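Local coordinates for protein UL37 (Suid herpesvirus 1, PDB 4K70) that is an inner tegument protein of the herpesvirus particle, represented by its N-terminal half, and probably helps control the intracellular trafficking of the virus, at residues L28-M32 / L75-R79; Y172-Q178 / R476-W481. One frame throughout, in Å; residues are numbered along the deposited sequence.

Both contacts lie in the same all-helical region of the N-terminal half of UL37, their centres about 13 Å apart. Contact 1 packs the end of helix 20-32 on the end of helix 63-78; contact 2 ties the loop and first turn of helix 175-188 to the C-terminal end of helix 464-481. Trp78 joins them: its NE1 donates to Asp173 OD2 (3.1 Å) and its O probably accepts from Asp175 N (2.9 Å). The ion-pair network of contact 2 borders a calcium site seen in this protein, though not occupied in this chain: the side chain of Asp175 is about 5 Å from that of Asp179 and about 8 Å from that of His82.

Contact 1 (L28-M32 / L75-R79); sequences LEFFM and LALWR
Leu75 lays its side chain against two phenylalanine rings of 28-32, overlapping Phe30 with CB and CD1 and Phe31 with CD1. This is helix-helix packing in an all-helical fold, made where helix 20-32 and helix 63-78 come to their ends. CB of Leu75 lies 3.8 Å from CE2 of Phe30, approaching the ring obliquely. The branch tip CD1 of Leu75 reaches further and meets the edge of the other ring, 3.7 Å from Phe31 CE1. A leucine suits this place because one methyl, CD1, can touch both rings at once while CB rests on Phe30. Phe30 carries its CG opposite the backbone N (chi1 174°), which swings the ring across to the second helix although its CA-CB bond does not aim there. Phe31 uses the other common setting (chi1 -75°), its CG beside the backbone N, and one side of its ring, CD1 and CE1, arrives at Leu75.

Arg79, just past the last turn of its helix, returns toward helix 20-32 through a bend at chi3. Its NH2 stands 3.8 Å above the Phe30 ring, displaced toward the rim, with ring and guanidinium planes 65° apart. With Arg79 CZ 5.2 Å from the centroid of the Phe30 ring, the cation-pi attraction is weak at most. The long, flexible arginine chain brings a charge near the carbonyls toward the C-terminal end of helix 20-32, where the helix dipole would probably favour it; Arg79 NH1 bonds weakly to Ala33 O. Helix 464-481 packs alongside through Leu469, which touches Phe31, and Trp472, which touches Arg79. The polar join between the segments is made by a single water, which donates to Phe31 O at 2.8 Å and accepts from Arg79 NH1 at 3.3 Å.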
loop_
_atom_site.group_PDB
_atom_site.type_symbol
_atom_site.label_atom_id
_atom_site.label_comp_id
_atom_site.label_asym_id
_atom_site.label_seq_id
_atom_site.Cartn_x
_atom_site.Cartn_y
_atom_site.Cartn_z
ATOM N N LEU A 28 -0.281 2.853 36.126
ATOM C CA LEU A 28 -1.268 1.967 35.519
ATOM C C LEU A 28 -2.088 2.706 34.467
ATOM O O LEU A 28 -2.509 2.114 33.472
ATOM C CB LEU A 28 -2.187 1.362 36.585
ATOM C CG LEU A 28 -1.555 0.360 37.557
ATOM C CD1 LEU A 28 -2.537 -0.001 38.664
ATOM C CD2 LEU A 28 -1.067 -0.892 36.836
ATOM N N GLU A 29 -2.304 4.000 34.681
ATOM C CA GLU A 29 -3.046 4.810 33.716
ATOM C C GLU A 29 -2.246 5.006 32.433
ATOM O O GLU A 29 -2.799 4.956 31.329
ATOM C CB GLU A 29 -3.426 6.162 34.319
ATOM C CG GLU A 29 -4.531 6.069 35.355
ATOM C CD GLU A 29 -4.497 7.210 36.353
ATOM O OE1 GLU A 29 -3.969 8.291 36.007
ATOM O OE2 GLU A 29 -4.992 7.015 37.486
ATOM N N PHE A 30 -0.943 5.223 32.583
ATOM C CA PHE A 30 -0.071 5.343 31.427
ATOM C C PHE A 30 -0.085 4.036 30.647
ATOM O O PHE A 30 -0.158 4.039 29.416
ATOM C CB PHE A 30 1.344 5.708 31.855
ATOM C CG PHE A 30 2.334 5.721 30.729
ATOM C CD1 PHE A 30 2.343 6.754 29.807
ATOM C CD2 PHE A 30 3.261 4.701 30.598
ATOM C CE1 PHE A 30 3.261 6.767 28.765
ATOM C CE2 PHE A 30 4.179 4.707 29.563
ATOM C CZ PHE A 30 4.182 5.744 28.644
ATOM N N PHE A 31 -0.042 2.920 31.373
ATOM C CA PHE A 31 -0.090 1.599 30.758
ATOM C C PHE A 31 -1.293 1.437 29.823
ATOM O O PHE A 31 -1.241 0.667 28.865
ATOM C CB PHE A 31 -0.094 0.500 31.831
ATOM C CG PHE A 31 1.243 0.282 32.492
ATOM C CD1 PHE A 31 2.401 0.794 31.931
ATOM C CD2 PHE A 31 1.341 -0.446 33.671
ATOM C CE1 PHE A 31 3.642 0.588 32.536
ATOM C CE2 PHE A 31 2.577 -0.657 34.284
ATOM C CZ PHE A 31 3.726 -0.141 33.716
ATOM N N MET A 32 -2.368 2.174 30.088
ATOM C CA MET A 32 -3.586 2.045 29.290
ATOM C C MET A 32 -3.974 3.305 28.498
ATOM O O MET A 32 -5.016 3.338 27.842
ATOM C CB MET A 32 -4.748 1.591 30.172
ATOM C CG MET A 32 -4.614 0.153 30.650
ATOM S SD MET A 32 -6.003 -0.374 31.662
ATOM C CE MET A 32 -5.670 0.533 33.170
ATOM N N LEU A 75 7.292 1.639 25.360
ATOM C CA LEU A 75 5.977 2.190 25.644
ATOM C C LEU A 75 5.820 3.579 25.036
ATOM O O LEU A 75 4.748 3.916 24.555
ATOM C CB LEU A 75 5.735 2.263 27.153
ATOM C CG LEU A 75 5.641 0.926 27.895
ATOM C CD1 LEU A 75 5.556 1.159 29.407
ATOM C CD2 LEU A 75 4.439 0.131 27.387
ATOM N N ALA A 76 6.890 4.367 25.062
ATOM C CA ALA A 76 6.874 5.725 24.509
ATOM C C ALA A 76 6.801 5.704 22.985
ATOM O O ALA A 76 6.149 6.541 22.369
ATOM C CB ALA A 76 8.112 6.499 24.967
ATOM N N LEU A 77 7.477 4.741 22.377
ATOM C CA LEU A 77 7.500 4.634 20.924
ATOM C C LEU A 77 6.196 4.073 20.371
ATOM O O LEU A 77 5.859 4.305 19.208
ATOM C CB LEU A 77 8.668 3.750 20.481
ATOM C CG LEU A 77 10.010 4.355 20.077
ATOM C CD1 LEU A 77 10.176 5.773 20.586
ATOM C CD2 LEU A 77 11.148 3.463 20.566
ATOM N N TRP A 78 5.457 3.349 21.207
ATOM C CA TRP A 78 4.306 2.566 20.743
ATOM C C TRP A 78 3.202 3.422 20.129
ATOM O O TRP A 78 2.564 3.034 19.142
ATOM C CB TRP A 78 3.709 1.777 21.904
ATOM C CG TRP A 78 3.063 0.468 21.520
ATOM C CD1 TRP A 78 1.996 0.282 20.686
ATOM C CD2 TRP A 78 3.434 -0.839 21.992
ATOM N NE1 TRP A 78 1.686 -1.065 20.602
ATOM C CE2 TRP A 78 2.552 -1.769 21.401
ATOM C CE3 TRP A 78 4.424 -1.309 22.868
ATOM C CZ2 TRP A 78 2.637 -3.144 21.646
ATOM C CZ3 TRP A 78 4.504 -2.679 23.112
ATOM C CH2 TRP A 78 3.614 -3.576 22.506
ATOM N N ARG A 79 2.940 4.572 20.737
ATOM C CA ARG A 79 1.861 5.430 20.255
ATOM C C ARG A 79 2.419 6.642 19.530
ATOM O O ARG A 79 1.830 7.715 19.554
ATOM C CB ARG A 79 0.943 5.848 21.405
ATOM C CG ARG A 79 0.056 4.728 21.944
ATOM C CD ARG A 79 -0.403 5.001 23.381
ATOM N NE ARG A 79 0.703 4.908 24.335
ATOM C CZ ARG A 79 0.725 4.103 25.397
ATOM N NH1 ARG A 79 -0.312 3.318 25.669
ATOM N NH2 ARG A 79 1.789 4.085 26.197
HETATM O O HOH W 1 1.053 0.882 27.336
#

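Contact 2 (Y172-Q178 / R476-W481); sequences YDMDFVQ and RAQSRW
Asp173 reaches from its loop to helix 464-481 and gathers two arginines and a tryptophan on one carboxylate. From CB, CG is set opposite the backbone N (chi1 -172°), which carries the acid across to that helix, where CG lies at the edge of both the Arg476 guanidinium and the Trp481 ring. Asp173 OD2 takes Arg476 NE at 2.8 Å on its syn side, in an almost straight bond (173°), and also accepts from Trp78 NE1. Asp173 OD1 has three donors: Arg480 NE on the syn side at 2.9 Å, Arg480 NH2 from above the carboxylate plane, and Trp481 NE1 on the anti side at 2.8 Å. The short aspartate side chain has just two torsions to fix, and donors on both oxygens hold it; they probably stabilise its negative charge.

Arg476 reaches past the carboxylate: its NH2 bonds both the main-chain Asp173 O, nearly in line with the carbonyl, and Asp175 OD1 at 2.9 Å. That nitrogen also lies over the centre of the Arg480 guanidinium, and both arginines share the same pair of aspartates in a salt-bridge network. Water 2 links Asp175 OD1 to Arg480 NH1.

Beside the charges, Trp481 offers its indole for packing. Trp481 CH2 lies 3.5 Å from Tyr172 CE2, the two rings near parallel but slid apart. Gln178 NE2 sits over the centre of the Tyr172 ring while donating to Tyr172 O at 2.7 Å, nearly straight (177°), and so ties the first turn of its helix back to the loop.

Other helices border the cluster: Trp78 of helix 63-78 packs on Arg476, Leu392 of helix 392-402 touches Arg480 and Trp481, and helix 120-137 meets Met174 through Met123.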
loop_
_atom_site.group_PDB
_atom_site.type_symbol
_atom_site.label_atom_id
_atom_site.label_comp_id
_atom_site.label_asym_id
_atom_site.label_seq_id
_atom_site.Cartn_x
_atom_site.Cartn_y
_atom_site.Cartn_z
ATOM N N TYR A 172 5.966 -4.142 15.456
ATOM C CA TYR A 172 4.931 -4.206 14.425
ATOM C C TYR A 172 3.656 -3.413 14.725
ATOM O O TYR A 172 3.176 -2.664 13.881
ATOM C CB TYR A 172 4.575 -5.666 14.126
ATOM C CG TYR A 172 3.544 -5.829 13.045
ATOM C CD1 TYR A 172 3.885 -5.665 11.714
ATOM C CD2 TYR A 172 2.233 -6.142 13.354
ATOM C CE1 TYR A 172 2.942 -5.808 10.709
ATOM C CE2 TYR A 172 1.275 -6.274 12.364
ATOM C CZ TYR A 172 1.643 -6.114 11.040
ATOM O OH TYR A 172 0.709 -6.263 10.040
ATOM N N ASP A 173 3.098 -3.583 15.918
ATOM C CA ASP A 173 1.878 -2.878 16.268
ATOM C C ASP A 173 2.132 -1.395 16.614
ATOM O O ASP A 173 1.199 -0.677 16.929
ATOM C CB ASP A 173 1.187 -3.562 17.448
ATOM C CG ASP A 173 -0.202 -2.991 17.737
ATOM O OD1 ASP A 173 -1.046 -2.985 16.820
ATOM O OD2 ASP A 173 -0.449 -2.545 18.882
ATOM N N MET A 174 3.380 -0.937 16.583
ATOM C CA MET A 174 3.640 0.457 16.977
ATOM C C MET A 174 3.180 1.401 15.869
ATOM O O MET A 174 3.360 1.115 14.686
ATOM C CB MET A 174 5.109 0.694 17.312
ATOM C CG MET A 174 5.644 -0.218 18.435
ATOM S SD MET A 174 7.238 0.351 18.999
ATOM C CE MET A 174 7.493 -0.727 20.424
ATOM N N ASP A 175 2.590 2.529 16.252
ATOM C CA ASP A 175 1.984 3.433 15.270
ATOM C C ASP A 175 2.948 3.898 14.182
ATOM O O ASP A 175 2.589 3.928 13.002
ATOM C CB ASP A 175 1.318 4.631 15.956
ATOM C CG ASP A 175 0.127 4.223 16.811
ATOM O OD1 ASP A 175 -0.406 3.116 16.599
ATOM O OD2 ASP A 175 -0.278 5.002 17.697
ATOM N N PHE A 176 4.165 4.276 14.557
ATOM C CA PHE A 176 5.104 4.755 13.542
ATOM C C PHE A 176 5.434 3.689 12.482
ATOM O O PHE A 176 5.707 4.012 11.322
ATOM C CB PHE A 176 6.372 5.355 14.169
ATOM C CG PHE A 176 7.297 4.339 14.772
ATOM C CD1 PHE A 176 7.146 3.934 16.092
ATOM C CD2 PHE A 176 8.341 3.814 14.028
ATOM C CE1 PHE A 176 8.009 3.007 16.654
ATOM C CE2 PHE A 176 9.208 2.877 14.585
ATOM C CZ PHE A 176 9.041 2.475 15.901
ATOM N N VAL A 177 5.400 2.419 12.869
ATOM C CA VAL A 177 5.638 1.359 11.899
ATOM C C VAL A 177 4.490 1.236 10.902
ATOM O O VAL A 177 4.708 1.125 9.698
ATOM C CB VAL A 177 5.865 -0.005 12.570
ATOM C CG1 VAL A 177 5.763 -1.109 11.527
ATOM C CG2 VAL A 177 7.230 -0.028 13.279
ATOM N N GLN A 178 3.268 1.232 11.413
ATOM C CA GLN A 178 2.084 1.116 10.567
ATOM C C GLN A 178 1.919 2.345 9.662
ATOM O O GLN A 178 1.486 2.227 8.509
ATOM C CB GLN A 178 0.843 0.877 11.434
ATOM C CG GLN A 178 0.926 -0.446 12.180
ATOM C CD GLN A 178 0.990 -1.604 11.206
ATOM O OE1 GLN A 178 0.366 -1.548 10.152
ATOM N NE2 GLN A 178 1.750 -2.645 11.540
ATOM N N ARG A 476 -6.037 -3.023 21.892
ATOM C CA ARG A 476 -5.349 -2.719 20.644
ATOM C C ARG A 476 -5.492 -3.846 19.618
ATOM O O ARG A 476 -5.759 -3.587 18.447
ATOM C CB ARG A 476 -3.879 -2.357 20.893
ATOM C CG ARG A 476 -3.709 -0.941 21.437
ATOM C CD ARG A 476 -2.260 -0.486 21.483
ATOM N NE ARG A 476 -1.652 -0.329 20.162
ATOM C CZ ARG A 476 -1.534 0.831 19.525
ATOM N NH1 ARG A 476 -2.005 1.939 20.079
ATOM N NH2 ARG A 476 -0.955 0.884 18.328
ATOM N N ALA A 477 -5.328 -5.089 20.066
ATOM C CA ALA A 477 -5.446 -6.259 19.193
ATOM C C ALA A 477 -6.829 -6.386 18.544
ATOM O O ALA A 477 -6.939 -6.679 17.351
ATOM C CB ALA A 477 -5.108 -7.531 19.963
ATOM N N GLN A 478 -7.875 -6.177 19.338
ATOM C CA GLN A 478 -9.253 -6.291 18.857
ATOM C C GLN A 478 -9.637 -5.075 18.029
ATOM O O GLN A 478 -10.092 -5.198 16.890
ATOM C CB GLN A 478 -10.224 -6.449 20.038
ATOM C CG GLN A 478 -11.687 -6.156 19.707
ATOM C CD GLN A 478 -12.105 -4.736 20.070
ATOM O OE1 GLN A 478 -11.672 -4.188 21.089
ATOM N NE2 GLN A 478 -12.951 -4.133 19.234
ATOM N N SER A 479 -9.438 -3.903 18.616
ATOM C CA SER A 479 -9.835 -2.642 18.004
ATOM C C SER A 479 -9.105 -2.333 16.693
ATOM O O SER A 479 -9.604 -1.576 15.865
ATOM C CB SER A 479 -9.618 -1.505 19.002
ATOM O OG SER A 479 -9.696 -0.251 18.359
ATOM N N ARG A 480 -7.920 -2.911 16.509
ATOM C CA ARG A 480 -7.113 -2.622 15.324
ATOM C C ARG A 480 -7.082 -3.778 14.336
ATOM O O ARG A 480 -7.238 -3.587 13.130
ATOM C CB ARG A 480 -5.678 -2.253 15.718
ATOM C CG ARG A 480 -5.487 -0.805 16.136
ATOM C CD ARG A 480 -4.334 -0.649 17.133
ATOM N NE ARG A 480 -3.009 -0.876 16.553
ATOM C CZ ARG A 480 -2.402 -0.015 15.743
ATOM N NH1 ARG A 480 -3.013 1.108 15.408
ATOM N NH2 ARG A 480 -1.191 -0.271 15.265
ATOM N N TRP A 481 -6.887 -4.983 14.846
ATOM C CA TRP A 481 -6.658 -6.125 13.977
ATOM C C TRP A 481 -7.782 -7.165 13.993
ATOM O O TRP A 481 -7.753 -8.118 13.217
ATOM C CB TRP A 481 -5.355 -6.800 14.369
ATOM C CG TRP A 481 -4.165 -5.884 14.364
ATOM C CD1 TRP A 481 -3.595 -5.263 15.442
ATOM C CD2 TRP A 481 -3.395 -5.498 13.224
ATOM N NE1 TRP A 481 -2.510 -4.524 15.041
ATOM C CE2 TRP A 481 -2.369 -4.648 13.682
ATOM C CE3 TRP A 481 -3.475 -5.786 11.857
ATOM C CZ2 TRP A 481 -1.431 -4.090 12.823
ATOM C CZ3 TRP A 481 -2.531 -5.235 11.008
ATOM C CH2 TRP A 481 -1.528 -4.405 11.492
HETATM O O HOH W 2 -1.253 2.785 13.704
#